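Local coordinates for Ent-copalyl diphosphate synthase (Streptomyces platensis, PDB 5BP8), which belongs to the terpene cyclases and folds as a mainly helical protein with a domain related to squalene-hopene cyclase, at residues V31-P42 / S77-R88; A102-R113 / P150-L161. One frame throughout, in Å; residues are numbered along the deposited sequence.

Contact 1 of 2, residues V31-P42 / S77-R88; sequences VYDTARLVSLAP and SAVEALLTELAR
Arg36 reaches from helix 31-40 to grip Ser77 and Glu80 of helix 72-86, the polar centre of a buried, nearly parallel helix pair in this mainly helical terpene-cyclase fold. The short segments run 21° apart, with axes 8.1 Å from each other at closest approach. Small residues permit that closeness: the methyl of Ala81 enters as a knob among Ala35, Arg36, Val38 and Ser39, its CB 3.2 Å from Ala35 O.

The CB of Arg36 points away from its partner helix, but bends at chi2 and chi3 fold the chain back and lay the guanidinium beside helix 72-86. Side-on, it meets Ser77 with two nitrogens: NE gives Ser77 OG an almost straight bond (2.9 Å, 174°), while NH1 reaches Ser77 O. End-on, NH1 and NH2 converge on Glu80 OE1, although guanidinium and carboxylate planes are 70° apart; NH1, at 2.8 Å, takes the anti lone pair, and NH2 comes from above the carboxylate plane. Ser39 OG donates to the syn lone pair of this oxygen, which thus holds three donors. Arg198 forms a salt bridge with the other carboxylate oxygen, so two arginines probably favour the ionised glutamate.

Serine suits position 77 because one hydroxyl can accept from Arg36 and donate to Tyr32 O (2.9 Å), while lying over a face of the Tyr32 ring. Glu194 engages the hydroxyl of that tyrosine.

Where helix 31-40 ends, Arg88 holds two carbonyls of its last turn: NH1 bonds to Val38 O and NH2 to Ser39 O. Glu85 OE1, also bonded by His47, takes a salt bridge from NH1, and Pro42 CG rests over the centre of one guanidinium face, 3.5 Å from Arg88 NH2.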
loop_
_atom_site.group_PDB
_atom_site.type_symbol
_atom_site.label_atom_id
_atom_site.label_comp_id
_atom_site.label_asym_id
_atom_site.label_seq_id
_atom_site.Cartn_x
_atom_site.Cartn_y
_atom_site.Cartn_z
ATOM N N VAL A 31 -9.691 -4.677 5.946
ATOM C CA VAL A 31 -10.185 -5.934 6.497
ATOM C C VAL A 31 -9.054 -6.863 6.928
ATOM O O VAL A 31 -9.129 -7.475 7.986
ATOM C CB VAL A 31 -11.078 -6.630 5.449
ATOM C CG1 VAL A 31 -11.381 -8.066 5.835
ATOM C CG2 VAL A 31 -12.364 -5.823 5.245
ATOM N N TYR A 32 -7.999 -6.980 6.130
ATOM C CA TYR A 32 -7.012 -8.057 6.404
ATOM C C TYR A 32 -6.461 -8.052 7.837
ATOM O O TYR A 32 -6.586 -9.056 8.555
ATOM C CB TYR A 32 -5.833 -8.060 5.394
ATOM C CG TYR A 32 -4.833 -9.117 5.771
ATOM C CD1 TYR A 32 -4.994 -10.432 5.356
ATOM C CD2 TYR A 32 -3.769 -8.836 6.618
ATOM C CE1 TYR A 32 -4.127 -11.417 5.747
ATOM C CE2 TYR A 32 -2.887 -9.836 7.028
ATOM C CZ TYR A 32 -3.075 -11.135 6.585
ATOM O OH TYR A 32 -2.210 -12.163 6.955
ATOM N N ASP A 33 -5.864 -6.930 8.284
ATOM C CA ASP A 33 -5.239 -6.932 9.605
ATOM C C ASP A 33 -6.297 -6.852 10.697
ATOM O O ASP A 33 -6.078 -7.320 11.806
ATOM C CB ASP A 33 -4.218 -5.796 9.829
ATOM C CG ASP A 33 -2.772 -6.232 9.588
ATOM O OD1 ASP A 33 -2.483 -6.857 8.548
ATOM O OD2 ASP A 33 -1.896 -5.895 10.402
ATOM N N THR A 34 -7.419 -6.216 10.423
ATOM C CA THR A 34 -8.473 -6.161 11.414
ATOM C C THR A 34 -8.894 -7.588 11.788
ATOM O O THR A 34 -9.041 -7.930 13.001
ATOM C CB THR A 34 -9.668 -5.327 10.878
ATOM O OG1 THR A 34 -9.246 -3.982 10.631
ATOM C CG2 THR A 34 -10.786 -5.320 11.862
ATOM N N ALA A 35 -9.075 -8.426 10.764
ATOM C CA ALA A 35 -9.369 -9.836 10.978
ATOM C C ALA A 35 -8.204 -10.582 11.667
ATOM O O ALA A 35 -8.429 -11.395 12.587
ATOM C CB ALA A 35 -9.733 -10.506 9.668
ATOM N N ARG A 36 -6.967 -10.307 11.246
ATOM C CA ARG A 36 -5.824 -10.920 11.911
ATOM C C ARG A 36 -5.835 -10.623 13.429
ATOM O O ARG A 36 -5.535 -11.531 14.225
ATOM C CB ARG A 36 -4.485 -10.523 11.295
ATOM C CG ARG A 36 -4.192 -11.089 9.895
ATOM C CD ARG A 36 -4.192 -12.621 9.802
ATOM N NE ARG A 36 -5.563 -13.105 9.715
ATOM C CZ ARG A 36 -6.049 -14.162 10.350
ATOM N NH1 ARG A 36 -7.360 -14.419 10.260
ATOM N NH2 ARG A 36 -5.259 -14.984 11.037
ATOM N N LEU A 37 -6.164 -9.388 13.831
ATOM C CA LEU A 37 -6.201 -9.083 15.254
ATOM C C LEU A 37 -7.301 -9.799 15.985
ATOM O O LEU A 37 -7.125 -10.190 17.160
ATOM C CB LEU A 37 -6.237 -7.569 15.502
ATOM C CG LEU A 37 -4.982 -6.789 15.079
ATOM C CD1 LEU A 37 -5.069 -5.354 15.572
ATOM C CD2 LEU A 37 -3.713 -7.453 15.570
ATOM N N VAL A 38 -8.462 -9.950 15.335
ATOM C CA VAL A 38 -9.552 -10.742 15.897
ATOM C C VAL A 38 -9.072 -12.165 16.152
ATOM O O VAL A 38 -9.359 -12.770 17.208
ATOM C CB VAL A 38 -10.791 -10.754 14.969
ATOM C CG1 VAL A 38 -11.783 -11.806 15.407
ATOM C CG2 VAL A 38 -11.458 -9.388 14.953
ATOM N N SER A 39 -8.355 -12.724 15.191
ATOM C CA SER A 39 -7.909 -14.112 15.318
ATOM C C SER A 39 -6.773 -14.276 16.333
ATOM O O SER A 39 -6.780 -15.212 17.157
ATOM C CB SER A 39 -7.451 -14.627 13.962
ATOM O OG SER A 39 -7.278 -16.031 14.005
ATOM N N LEU A 40 -5.800 -13.374 16.278
ATOM C CA LEU A 40 -4.548 -13.527 17.035
ATOM C C LEU A 40 -4.481 -12.776 18.348
ATOM O O LEU A 40 -3.675 -13.156 19.198
ATOM C CB LEU A 40 -3.354 -13.077 16.187
ATOM C CG LEU A 40 -3.178 -13.826 14.868
ATOM C CD1 LEU A 40 -2.064 -13.200 14.048
ATOM C CD2 LEU A 40 -2.959 -15.326 15.046
ATOM N N ALA A 41 -5.285 -11.723 18.515
ATOM C CA ALA A 41 -5.172 -10.836 19.671
ATOM C C ALA A 41 -6.526 -10.465 20.285
ATOM O O ALA A 41 -6.889 -9.305 20.347
ATOM C CB ALA A 41 -4.360 -9.596 19.304
ATOM N N PRO A 42 -7.297 -11.472 20.714
ATOM C CA PRO A 42 -8.607 -11.201 21.311
ATOM C C PRO A 42 -8.477 -10.444 22.648
ATOM O O PRO A 42 -9.448 -9.836 23.088
ATOM C CB PRO A 42 -9.199 -12.606 21.516
ATOM C CG PRO A 42 -8.007 -13.497 21.609
ATOM C CD PRO A 42 -6.980 -12.902 20.713
ATOM N N SER A 77 -8.795 -14.026 5.400
ATOM C CA SER A 77 -8.495 -13.509 6.726
ATOM C C SER A 77 -9.751 -13.397 7.595
ATOM O O SER A 77 -9.748 -13.798 8.747
ATOM C CB SER A 77 -7.819 -12.146 6.628
ATOM O OG SER A 77 -7.300 -11.765 7.889
ATOM N N ALA A 78 -10.822 -12.853 7.021
ATOM C CA ALA A 78 -12.087 -12.690 7.748
ATOM C C ALA A 78 -12.717 -14.016 8.149
ATOM O O ALA A 78 -13.132 -14.209 9.330
ATOM C CB ALA A 78 -13.063 -11.872 6.913
ATOM N N VAL A 79 -12.775 -14.943 7.200
ATOM C CA VAL A 79 -13.346 -16.256 7.480
ATOM C C VAL A 79 -12.557 -16.996 8.569
ATOM O O VAL A 79 -13.149 -17.543 9.549
ATOM C CB VAL A 79 -13.484 -17.092 6.189
ATOM C CG1 VAL A 79 -13.791 -18.555 6.492
ATOM C CG2 VAL A 79 -14.531 -16.477 5.273
ATOM N N GLU A 80 -11.230 -16.981 8.449
ATOM C CA GLU A 80 -10.410 -17.625 9.467
ATOM C C GLU A 80 -10.653 -16.992 10.847
ATOM O O GLU A 80 -10.802 -17.729 11.860
ATOM C CB GLU A 80 -8.927 -17.579 9.097
ATOM C CG GLU A 80 -8.070 -18.558 9.902
ATOM C CD GLU A 80 -7.728 -18.083 11.295
ATOM O OE1 GLU A 80 -7.662 -16.842 11.540
ATOM O OE2 GLU A 80 -7.527 -18.962 12.178
ATOM N N ALA A 81 -10.719 -15.658 10.899
ATOM C CA ALA A 81 -10.939 -14.948 12.158
ATOM C C ALA A 81 -12.291 -15.306 12.753
ATOM O O ALA A 81 -12.408 -15.545 13.985
ATOM C CB ALA A 81 -10.828 -13.463 11.970
ATOM N N LEU A 82 -13.320 -15.359 11.913
ATOM C CA LEU A 82 -14.653 -15.696 12.412
ATOM C C LEU A 82 -14.733 -17.121 12.933
ATOM O O LEU A 82 -15.342 -17.356 13.994
ATOM C CB LEU A 82 -15.749 -15.426 11.367
ATOM C CG LEU A 82 -15.956 -13.932 11.028
ATOM C CD1 LEU A 82 -16.776 -13.771 9.749
ATOM C CD2 LEU A 82 -16.604 -13.167 12.184
ATOM N N LEU A 83 -14.098 -18.067 12.241
ATOM C CA LEU A 83 -14.074 -19.455 12.722
ATOM C C LEU A 83 -13.331 -19.534 14.066
ATOM O O LEU A 83 -13.774 -20.207 15.013
ATOM C CB LEU A 83 -13.448 -20.392 11.699
ATOM C CG LEU A 83 -14.274 -20.697 10.428
ATOM C CD1 LEU A 83 -13.405 -21.279 9.328
ATOM C CD2 LEU A 83 -15.432 -21.643 10.773
ATOM N N THR A 84 -12.192 -18.853 14.149
ATOM C CA THR A 84 -11.435 -18.805 15.390
ATOM C C THR A 84 -12.266 -18.205 16.532
ATOM O O THR A 84 -12.311 -18.789 17.630
ATOM C CB THR A 84 -10.097 -18.064 15.199
ATOM O OG1 THR A 84 -9.278 -18.834 14.315
ATOM C CG2 THR A 84 -9.370 -17.861 16.518
ATOM N N GLU A 85 -12.935 -17.080 16.284
ATOM C CA GLU A 85 -13.786 -16.450 17.302
ATOM C C GLU A 85 -14.928 -17.349 17.753
ATOM O O GLU A 85 -15.185 -17.476 18.974
ATOM C CB GLU A 85 -14.356 -15.137 16.798
ATOM C CG GLU A 85 -15.336 -14.422 17.723
ATOM C CD GLU A 85 -14.731 -13.959 19.040
ATOM O OE1 GLU A 85 -13.513 -13.741 19.101
ATOM O OE2 GLU A 85 -15.483 -13.797 20.020
ATOM N N LEU A 86 -15.602 -17.979 16.788
ATOM C CA LEU A 86 -16.738 -18.868 17.086
ATOM C C LEU A 86 -16.312 -20.067 17.920
ATOM O O LEU A 86 -17.097 -20.565 18.733
ATOM C CB LEU A 86 -17.410 -19.323 15.794
ATOM C CG LEU A 86 -18.319 -18.253 15.215
ATOM C CD1 LEU A 86 -18.530 -18.484 13.728
ATOM C CD2 LEU A 86 -19.638 -18.241 15.970
ATOM N N ALA A 87 -15.059 -20.493 17.780
ATOM C CA ALA A 87 -14.557 -21.616 18.585
ATOM C C ALA A 87 -14.098 -21.246 19.992
ATOM O O ALA A 87 -13.753 -22.142 20.754
ATOM C CB ALA A 87 -13.410 -22.302 17.868
ATOM N N ARG A 88 -14.034 -19.961 20.333
ATOM C CA ARG A 88 -13.456 -19.564 21.628
ATOM C C ARG A 88 -14.539 -19.050 22.572
ATOM O O ARG A 88 -15.684 -18.885 22.156
ATOM C CB ARG A 88 -12.323 -18.525 21.443
ATOM C CG ARG A 88 -12.774 -17.210 20.886
ATOM C CD ARG A 88 -11.791 -16.071 21.147
ATOM N NE ARG A 88 -10.471 -16.243 20.544
ATOM C CZ ARG A 88 -9.997 -15.590 19.474
ATOM N NH1 ARG A 88 -10.721 -14.675 18.783
ATOM N NH2 ARG A 88 -8.767 -15.863 19.096
#

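Contact 2 of 2, residues A102-R113 / P150-L161; sequences AAACADGLGALR and PGKLGAWSGTTL
Helix 98-116 presents residues 102-113 to an irregular run, 150-161, that has helical backbone angles at 153-156 without regular helical bonding and then reverses through a type II beta turn from Trp156 to Thr159, with Gly158 at positive phi.

Small Ala102 and Ala106 let this run lie close to the helix, Ala106 CB meeting Lys152 CG and the Trp156 ring. Trp156 has one face of its indole under Leu109, whose CB stands 3.6 Å from the centroid of the six-membered ring and 7° off the normal, a CH-pi contact. Gly110 N lies 3.8 Å from Trp156 CZ2. Arg113 stretches from CG to NE and sets CD 3.7 Å from Trp156 CZ3; its guanidinium stands 82° from the ring plane.

Leu153 turns CG away from its backbone N (chi1 -158°) and sets CD1 against both Leu109 CD1, 3.6 Å off, and Cys105 SG, while CD2 meets the methyl of Ala102. Leu161 CD1 meets Leu109 CD2, and its CD2 meets Arg113 CD.

Polar links are slight: a weak, long salt bridge from Lys152 NZ to Asp107 OD2 (3.5 Å), and a water between Arg113 NE, weakly held, and Thr160 O. Cohesion therefore rests mainly on apolar and aromatic contact.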
loop_
_atom_site.group_PDB
_atom_site.type_symbol
_atom_site.label_atom_id
_atom_site.label_comp_id
_atom_site.label_asym_id
_atom_site.label_seq_id
_atom_site.Cartn_x
_atom_site.Cartn_y
_atom_site.Cartn_z
ATOM N N ALA A 102 -21.817 -16.521 12.683
ATOM C CA ALA A 102 -21.912 -17.728 11.886
ATOM C C ALA A 102 -22.477 -17.472 10.478
ATOM O O ALA A 102 -22.016 -18.102 9.511
ATOM C CB ALA A 102 -22.718 -18.780 12.606
ATOM N N ALA A 103 -23.438 -16.545 10.369
ATOM C CA ALA A 103 -24.041 -16.218 9.109
ATOM C C ALA A 103 -22.989 -15.595 8.201
ATOM O O ALA A 103 -22.855 -15.980 7.027
ATOM C CB ALA A 103 -25.195 -15.241 9.299
ATOM N N ALA A 104 -22.270 -14.608 8.744
ATOM C CA ALA A 104 -21.179 -13.973 8.008
ATOM C C ALA A 104 -20.133 -14.993 7.591
ATOM O O ALA A 104 -19.658 -14.998 6.446
ATOM C CB ALA A 104 -20.540 -12.870 8.835
ATOM N N CYS A 105 -19.758 -15.846 8.521
ATOM C CA CYS A 105 -18.743 -16.848 8.266
ATOM C C CYS A 105 -19.140 -17.806 7.143
ATOM O O CYS A 105 -18.353 -18.043 6.191
ATOM C CB CYS A 105 -18.476 -17.616 9.537
ATOM S SG CYS A 105 -17.075 -18.732 9.408
ATOM N N ALA A 106 -20.357 -18.341 7.231
ATOM C CA ALA A 106 -20.849 -19.288 6.220
ATOM C C ALA A 106 -20.931 -18.655 4.846
ATOM O O ALA A 106 -20.576 -19.292 3.824
ATOM C CB ALA A 106 -22.181 -19.865 6.624
ATOM N N ASP A 107 -21.355 -17.400 4.800
ATOM C CA ASP A 107 -21.413 -16.707 3.502
ATOM C C ASP A 107 -20.027 -16.435 2.933
ATOM O O ASP A 107 -19.853 -16.498 1.718
ATOM C CB ASP A 107 -22.219 -15.412 3.594
ATOM C CG ASP A 107 -23.722 -15.662 3.825
ATOM O OD1 ASP A 107 -24.379 -14.688 4.246
ATOM O OD2 ASP A 107 -24.218 -16.780 3.543
ATOM N N GLY A 108 -19.050 -16.159 3.803
ATOM C CA GLY A 108 -17.637 -16.069 3.411
ATOM C C GLY A 108 -17.081 -17.370 2.861
ATOM O O GLY A 108 -16.401 -17.386 1.833
ATOM N N LEU A 109 -17.412 -18.469 3.518
ATOM C CA LEU A 109 -17.049 -19.811 3.024
ATOM C C LEU A 109 -17.642 -20.084 1.655
ATOM O O LEU A 109 -16.943 -20.605 0.757
ATOM C CB LEU A 109 -17.484 -20.897 4.013
ATOM C CG LEU A 109 -16.693 -20.936 5.318
ATOM C CD1 LEU A 109 -17.437 -21.644 6.447
ATOM C CD2 LEU A 109 -15.295 -21.516 5.101
ATOM N N GLY A 110 -18.904 -19.701 1.474
ATOM C CA GLY A 110 -19.548 -19.792 0.183
ATOM C C GLY A 110 -18.822 -18.999 -0.881
ATOM O O GLY A 110 -18.594 -19.515 -1.985
ATOM N N ALA A 111 -18.472 -17.745 -0.592
ATOM C CA ALA A 111 -17.731 -16.932 -1.545
ATOM C C ALA A 111 -16.367 -17.525 -1.919
ATOM O O ALA A 111 -15.950 -17.429 -3.077
ATOM C CB ALA A 111 -17.575 -15.488 -1.040
ATOM N N LEU A 112 -15.662 -18.088 -0.946
ATOM C CA LEU A 112 -14.393 -18.773 -1.210
ATOM C C LEU A 112 -14.587 -19.978 -2.153
ATOM O O LEU A 112 -13.903 -20.121 -3.187
ATOM C CB LEU A 112 -13.738 -19.228 0.089
ATOM C CG LEU A 112 -13.185 -18.102 0.973
ATOM C CD1 LEU A 112 -12.838 -18.631 2.359
ATOM C CD2 LEU A 112 -11.970 -17.479 0.319
ATOM N N ARG A 113 -15.531 -20.825 -1.803
ATOM C CA ARG A 113 -15.807 -22.043 -2.565
ATOM C C ARG A 113 -16.388 -21.772 -3.936
ATOM O O ARG A 113 -16.062 -22.502 -4.876
ATOM C CB ARG A 113 -16.766 -22.926 -1.759
ATOM C CG ARG A 113 -16.965 -24.355 -2.278
ATOM C CD ARG A 113 -17.275 -25.268 -1.081
ATOM N NE ARG A 113 -17.748 -26.616 -1.448
ATOM C CZ ARG A 113 -19.023 -26.936 -1.704
ATOM N NH1 ARG A 113 -19.980 -26.013 -1.671
ATOM N NH2 ARG A 113 -19.341 -28.189 -2.004
ATOM N N PRO A 150 -23.361 -22.995 15.161
ATOM C CA PRO A 150 -24.559 -22.202 14.969
ATOM C C PRO A 150 -24.922 -22.034 13.503
ATOM O O PRO A 150 -24.055 -22.169 12.632
ATOM C CB PRO A 150 -24.211 -20.860 15.603
ATOM C CG PRO A 150 -22.742 -20.845 15.773
ATOM C CD PRO A 150 -22.267 -22.250 15.802
ATOM N N GLY A 151 -26.206 -21.787 13.251
ATOM C CA GLY A 151 -26.722 -21.587 11.898
ATOM C C GLY A 151 -26.382 -22.697 10.914
ATOM O O GLY A 151 -26.367 -23.877 11.259
ATOM N N LYS A 152 -26.088 -22.304 9.675
ATOM C CA LYS A 152 -25.772 -23.269 8.622
ATOM C C LYS A 152 -24.320 -23.687 8.684
ATOM O O LYS A 152 -23.888 -24.577 7.972
ATOM C CB LYS A 152 -26.165 -22.769 7.217
ATOM C CG LYS A 152 -25.954 -21.300 6.907
ATOM C CD LYS A 152 -26.540 -20.982 5.539
ATOM C CE LYS A 152 -26.044 -19.650 5.005
ATOM N NZ LYS A 152 -26.349 -19.530 3.551
ATOM N N LEU A 153 -23.573 -23.110 9.616
ATOM C CA LEU A 153 -22.170 -23.431 9.746
ATOM C C LEU A 153 -21.901 -24.899 10.062
ATOM O O LEU A 153 -20.949 -25.482 9.545
ATOM C CB LEU A 153 -21.532 -22.451 10.754
ATOM C CG LEU A 153 -20.056 -22.243 10.707
ATOM C CD1 LEU A 153 -19.598 -21.857 9.305
ATOM C CD2 LEU A 153 -19.693 -21.187 11.732
ATOM N N GLY A 154 -22.767 -25.546 10.847
ATOM C CA GLY A 154 -22.660 -26.973 11.088
ATOM C C GLY A 154 -22.668 -27.844 9.834
ATOM O O GLY A 154 -22.041 -28.899 9.782
ATOM N N ALA A 155 -23.340 -27.368 8.791
ATOM C CA ALA A 155 -23.363 -28.067 7.515
ATOM C C ALA A 155 -22.000 -28.085 6.817
ATOM O O ALA A 155 -21.759 -28.921 5.936
ATOM C CB ALA A 155 -24.411 -27.424 6.604
ATOM N N TRP A 156 -21.121 -27.155 7.203
ATOM C CA TRP A 156 -19.750 -27.062 6.676
ATOM C C TRP A 156 -18.747 -27.945 7.389
ATOM O O TRP A 156 -17.593 -28.051 6.962
ATOM C CB TRP A 156 -19.267 -25.597 6.733
ATOM C CG TRP A 156 -19.894 -24.744 5.699
ATOM C CD1 TRP A 156 -21.063 -24.095 5.790
ATOM C CD2 TRP A 156 -19.361 -24.451 4.395
ATOM N NE1 TRP A 156 -21.314 -23.401 4.618
ATOM C CE2 TRP A 156 -20.281 -23.611 3.747
ATOM C CE3 TRP A 156 -18.201 -24.824 3.726
ATOM C CZ2 TRP A 156 -20.081 -23.127 2.447
ATOM C CZ3 TRP A 156 -18.005 -24.352 2.411
ATOM C CH2 TRP A 156 -18.948 -23.532 1.799
ATOM N N SER A 157 -19.177 -28.598 8.467
ATOM C CA SER A 157 -18.313 -29.475 9.233
ATOM C C SER A 157 -17.624 -30.495 8.334
ATOM O O SER A 157 -18.272 -31.145 7.513
ATOM C CB SER A 157 -19.138 -30.185 10.327
ATOM O OG SER A 157 -18.303 -31.025 11.100
ATOM N N GLY A 158 -16.308 -30.608 8.467
ATOM C CA GLY A 158 -15.531 -31.559 7.709
ATOM C C GLY A 158 -15.261 -31.225 6.243
ATOM O O GLY A 158 -14.706 -32.063 5.500
ATOM N N THR A 159 -15.683 -30.051 5.791
ATOM C CA THR A 159 -15.349 -29.582 4.446
ATOM C C THR A 159 -13.843 -29.309 4.362
ATOM O O THR A 159 -13.256 -28.875 5.332
ATOM C CB THR A 159 -16.120 -28.279 4.114
ATOM O OG1 THR A 159 -17.524 -28.587 3.985
ATOM C CG2 THR A 159 -15.612 -27.642 2.811
ATOM N N THR A 160 -13.244 -29.581 3.205
ATOM C CA THR A 160 -11.880 -29.187 2.901
ATOM C C THR A 160 -11.943 -28.293 1.685
ATOM O O THR A 160 -12.382 -28.728 0.630
ATOM C CB THR A 160 -10.988 -30.392 2.562
ATOM O OG1 THR A 160 -11.027 -31.312 3.654
ATOM C CG2 THR A 160 -9.547 -29.960 2.330
ATOM N N LEU A 161 -11.550 -27.028 1.855
ATOM C CA LEU A 161 -11.451 -26.105 0.748
ATOM C C LEU A 161 -10.108 -26.290 0.054
ATOM O O LEU A 161 -9.091 -26.536 0.706
ATOM C CB LEU A 161 -11.550 -24.680 1.262
ATOM C CG LEU A 161 -12.848 -24.263 1.929
ATOM C CD1 LEU A 161 -12.692 -22.841 2.434
ATOM C CD2 LEU A 161 -14.024 -24.387 0.996
HETATM O O HOH W 1 -14.866 -27.611 -0.681
#

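Following the chain from its N terminus, helix 31-40 comes first; the polypeptide then passes through helix 47-57 and returns in helix 72-86, where contact 1 closes a loop of 34 residues. Helix 98-116 follows, and after helix 127-144 the irregular run 150-161 comes back to it, closing a second loop of 36 residues in contact 2. The loops stand in series, neither nesting nor crossing. Helix 72-86 joins them, since its reverse side packs on contact 2: Val79 meets Leu109, Leu83 meets Cys105, and Leu86 meets Leu153. Helix 127-144 touches both contacts, at Arg36 and Leu161 among others, so helices 72-86 and 127-144 both bear on the two contacts.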